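Local coordinates for putative signal transduction protein with CBS domains (Kribbella flavida, PDB 4NOC) that is of unknown function but probably takes part in signalling, its paired CBS domains perhaps sensing a small regulatory ligand, at residues A[115-126]-A[136-144]. Numbering follows the deposited sequence.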
loop_
_atom_site.group_PDB
_atom_site.type_symbol
_atom_site.label_atom_id
_atom_site.label_comp_id
_atom_site.label_asym_id
_atom_site.label_seq_id
_atom_site.Cartn_x
_atom_site.Cartn_y
_atom_site.Cartn_z
ATOM N N ALA A 115 9.478 14.683 -0.259
ATOM C CA ALA A 115 8.106 14.932 -0.690
ATOM C C ALA A 115 8.070 15.040 -2.207
ATOM O O ALA A 115 7.167 14.512 -2.869
ATOM C CB ALA A 115 7.560 16.216 -0.042
ATOM N N ALA A 116 9.059 15.730 -2.763
ATOM C CA ALA A 116 9.041 15.991 -4.199
ATOM C C ALA A 116 9.189 14.669 -4.916
ATOM O O ALA A 116 8.532 14.417 -5.944
ATOM C CB ALA A 116 10.160 16.955 -4.596
ATOM N N ILE A 117 10.042 13.812 -4.362
ATOM C CA ILE A 117 10.303 12.507 -4.970
ATOM C C ILE A 117 9.057 11.642 -4.921
ATOM O O ILE A 117 8.613 11.118 -5.950
ATOM C CB ILE A 117 11.429 11.772 -4.257
ATOM C CG1 ILE A 117 12.771 12.431 -4.586
ATOM C CG2 ILE A 117 11.434 10.310 -4.673
ATOM C CD1 ILE A 117 13.819 12.164 -3.537
HETATM N N MSE A 118 8.471 11.513 -3.733
HETATM C CA MSE A 118 7.326 10.622 -3.595
HETATM C C MSE A 118 6.128 11.177 -4.348
HETATM O O MSE A 118 5.341 10.413 -4.876
HETATM C CB MSE A 118 7.012 10.336 -2.132
HETATM C CG MSE A 118 8.263 9.902 -1.373
HETATM SE SE MSE A 118 7.794 9.301 0.437
HETATM C CE MSE A 118 6.535 7.875 -0.040
ATOM N N ALA A 119 6.012 12.496 -4.456
ATOM C CA ALA A 119 4.918 13.066 -5.265
ATOM C C ALA A 119 5.122 12.754 -6.744
ATOM O O ALA A 119 4.203 12.316 -7.447
ATOM C CB ALA A 119 4.831 14.547 -5.070
ATOM N N ARG A 120 6.334 13.014 -7.219
ATOM C CA ARG A 120 6.652 12.817 -8.626
ATOM C C ARG A 120 6.458 11.350 -9.020
ATOM O O ARG A 120 5.817 11.053 -10.033
ATOM C CB ARG A 120 8.101 13.255 -8.897
ATOM C CG ARG A 120 8.567 13.102 -10.334
ATOM C CD ARG A 120 10.083 13.362 -10.452
ATOM N NE ARG A 120 10.539 13.081 -11.803
ATOM C CZ ARG A 120 10.730 14.000 -12.742
ATOM N NH1 ARG A 120 10.546 15.290 -12.470
ATOM N NH2 ARG A 120 11.125 13.625 -13.954
ATOM N N LEU A 121 7.006 10.437 -8.217
ATOM C CA LEU A 121 6.940 9.013 -8.555
ATOM C C LEU A 121 5.627 8.378 -8.113
ATOM O O LEU A 121 5.277 7.314 -8.599
ATOM C CB LEU A 121 8.092 8.249 -7.914
ATOM C CG LEU A 121 9.514 8.657 -8.284
ATOM C CD1 LEU A 121 10.523 7.706 -7.631
ATOM C CD2 LEU A 121 9.676 8.658 -9.791
ATOM N N ARG A 122 4.911 9.025 -7.188
ATOM C CA ARG A 122 3.673 8.452 -6.638
ATOM C C ARG A 122 3.906 7.046 -6.093
ATOM O O ARG A 122 3.102 6.144 -6.335
ATOM C CB ARG A 122 2.548 8.410 -7.687
ATOM C CG ARG A 122 1.579 9.574 -7.608
ATOM C CD ARG A 122 0.254 9.286 -8.325
ATOM N NE ARG A 122 0.408 9.189 -9.776
ATOM C CZ ARG A 122 -0.466 9.659 -10.664
ATOM N NH1 ARG A 122 -0.227 9.516 -11.963
ATOM N NH2 ARG A 122 -1.576 10.273 -10.265
ATOM N N CYS A 123 5.015 6.849 -5.383
ATOM C CA CYS A 123 5.344 5.514 -4.872
ATOM C C CYS A 123 4.783 5.360 -3.466
ATOM O O CYS A 123 4.663 6.348 -2.735
ATOM C CB CYS A 123 6.857 5.274 -4.886
ATOM S SG CYS A 123 7.760 6.649 -4.217
ATOM N N PRO A 124 4.391 4.129 -3.105
ATOM C CA PRO A 124 3.797 3.835 -1.792
ATOM C C PRO A 124 4.809 4.003 -0.667
ATOM O O PRO A 124 4.415 4.429 0.410
ATOM C CB PRO A 124 3.359 2.370 -1.911
ATOM C CG PRO A 124 4.123 1.822 -3.104
ATOM C CD PRO A 124 4.324 2.979 -4.027
ATOM N N LEU A 125 6.084 3.695 -0.917
ATOM C CA LEU A 125 7.163 3.945 0.049
ATOM C C LEU A 125 8.523 4.127 -0.634
ATOM O O LEU A 125 8.692 3.797 -1.813
ATOM C CB LEU A 125 7.236 2.842 1.136
ATOM C CG LEU A 125 7.696 1.403 0.849
ATOM C CD1 LEU A 125 7.120 0.873 -0.434
ATOM C CD2 LEU A 125 9.201 1.282 0.799
ATOM N N VAL A 126 9.482 4.676 0.106
ATOM C CA VAL A 126 10.871 4.710 -0.341
ATOM C C VAL A 126 11.725 4.144 0.790
ATOM O O VAL A 126 11.378 4.303 1.972
ATOM C CB VAL A 126 11.372 6.143 -0.689
ATOM C CG1 VAL A 126 10.610 6.705 -1.886
ATOM C CG2 VAL A 126 11.246 7.089 0.530
ATOM N N GLY A 136 15.860 2.119 7.230
ATOM C CA GLY A 136 14.419 2.139 7.415
ATOM C C GLY A 136 13.684 2.518 6.133
ATOM O O GLY A 136 14.272 2.490 5.038
ATOM N N ALA A 137 12.403 2.877 6.262
ATOM C CA ALA A 137 11.601 3.276 5.107
ATOM C C ALA A 137 10.686 4.448 5.447
ATOM O O ALA A 137 10.443 4.737 6.626
ATOM C CB ALA A 137 10.784 2.103 4.593
ATOM N N ILE A 138 10.203 5.126 4.411
ATOM C CA ILE A 138 9.245 6.213 4.565
ATOM C C ILE A 138 8.058 5.920 3.655
ATOM O O ILE A 138 8.186 5.968 2.423
ATOM C CB ILE A 138 9.847 7.559 4.147
ATOM C CG1 ILE A 138 11.114 7.852 4.935
ATOM C CG2 ILE A 138 8.843 8.697 4.349
ATOM C CD1 ILE A 138 11.907 8.991 4.363
ATOM N N THR A 139 6.909 5.607 4.251
ATOM C CA THR A 139 5.715 5.338 3.463
ATOM C C THR A 139 5.043 6.651 3.085
ATOM O O THR A 139 5.340 7.696 3.661
ATOM C CB THR A 139 4.687 4.554 4.254
ATOM O OG1 THR A 139 4.299 5.338 5.392
ATOM C CG2 THR A 139 5.274 3.225 4.721
ATOM N N ALA A 140 4.122 6.575 2.134
ATOM C CA ALA A 140 3.323 7.719 1.745
ATOM C C ALA A 140 2.594 8.304 2.973
ATOM O O ALA A 140 2.583 9.514 3.155
ATOM C CB ALA A 140 2.321 7.323 0.624
ATOM N N SER A 141 2.010 7.461 3.829
ATOM C CA SER A 141 1.259 7.995 4.977
ATOM C C SER A 141 2.194 8.613 6.029
ATOM O O SER A 141 1.834 9.559 6.725
ATOM C CB SER A 141 0.308 6.950 5.594
ATOM O OG SER A 141 0.994 5.943 6.318
ATOM N N ARG A 142 3.413 8.105 6.104
ATOM C CA ARG A 142 4.387 8.651 7.030
ATOM C C ARG A 142 4.759 10.064 6.572
ATOM O O ARG A 142 4.859 10.992 7.387
ATOM C CB ARG A 142 5.616 7.730 7.140
ATOM C CG ARG A 142 6.853 8.353 7.797
ATOM C CD ARG A 142 6.612 8.757 9.264
ATOM N NE ARG A 142 7.857 9.082 9.975
ATOM C CZ ARG A 142 7.903 9.625 11.194
ATOM N NH1 ARG A 142 6.782 9.934 11.851
ATOM N NH2 ARG A 142 9.073 9.877 11.759
ATOM N N LEU A 143 4.921 10.224 5.262
ATOM C CA LEU A 143 5.187 11.536 4.696
ATOM C C LEU A 143 4.026 12.500 5.002
ATOM O O LEU A 143 4.246 13.641 5.444
ATOM C CB LEU A 143 5.422 11.425 3.188
ATOM C CG LEU A 143 5.668 12.749 2.460
ATOM C CD1 LEU A 143 6.833 13.475 3.106
ATOM C CD2 LEU A 143 5.957 12.487 1.001
ATOM N N LEU A 144 2.794 12.041 4.809
ATOM C CA LEU A 144 1.653 12.894 5.114
ATOM C C LEU A 144 1.658 13.278 6.593
ATOM O O LEU A 144 1.400 14.424 6.926
ATOM C CB LEU A 144 0.329 12.221 4.755
ATOM C CG LEU A 144 0.086 11.978 3.272
ATOM C CD1 LEU A 144 -1.190 11.178 3.093
ATOM C CD2 LEU A 144 0.001 13.293 2.517
#
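Selenomethionine Met-118 and Leu-143 lie alongside each other, pointing in opposing directions, and join the two helices that pack beside the antiparallel hairpin of a CBS domain. This is the tight, buried part of the contact: Leu-143 CD2 lies 3.7 Å from Met-118 SE and as close to Ala-115 CA. A bend at the last torsion of Met-118 (chi3 58°) carries its CE methyl to the strand end, 3.5 Å from Ala-140 N, while SE packs against Ile-138 CG2. In the hairpin, Val-126 and Ile-138 form a hydrogen-bonded pair; the bond from Ile-138 N to Val-126 O, 2.8 Å long, is nearly linear (168°). On the other sheet face, Leu-125 and the partly exposed Thr-139 form a non-hydrogen-bonded pair, Leu-125 CB lying 4.1 Å from Thr-139 CG2. Thr-139 also N-caps helix 140-147, its OG1 accepting from Arg-142 N at 3.0 Å. A valine in its place would probably leave that amide without its capping acceptor and weaken the first turn. Beyond this cap, Ser-141 OG is hydrogen-bonded to Arg-33 NE of the second subunit. The contact opens to solvent at Pro-124, whose CB points away but whose O accepts from Ala-140 N over 2.8 Å, the donor standing 31° out of the carbonyl plane.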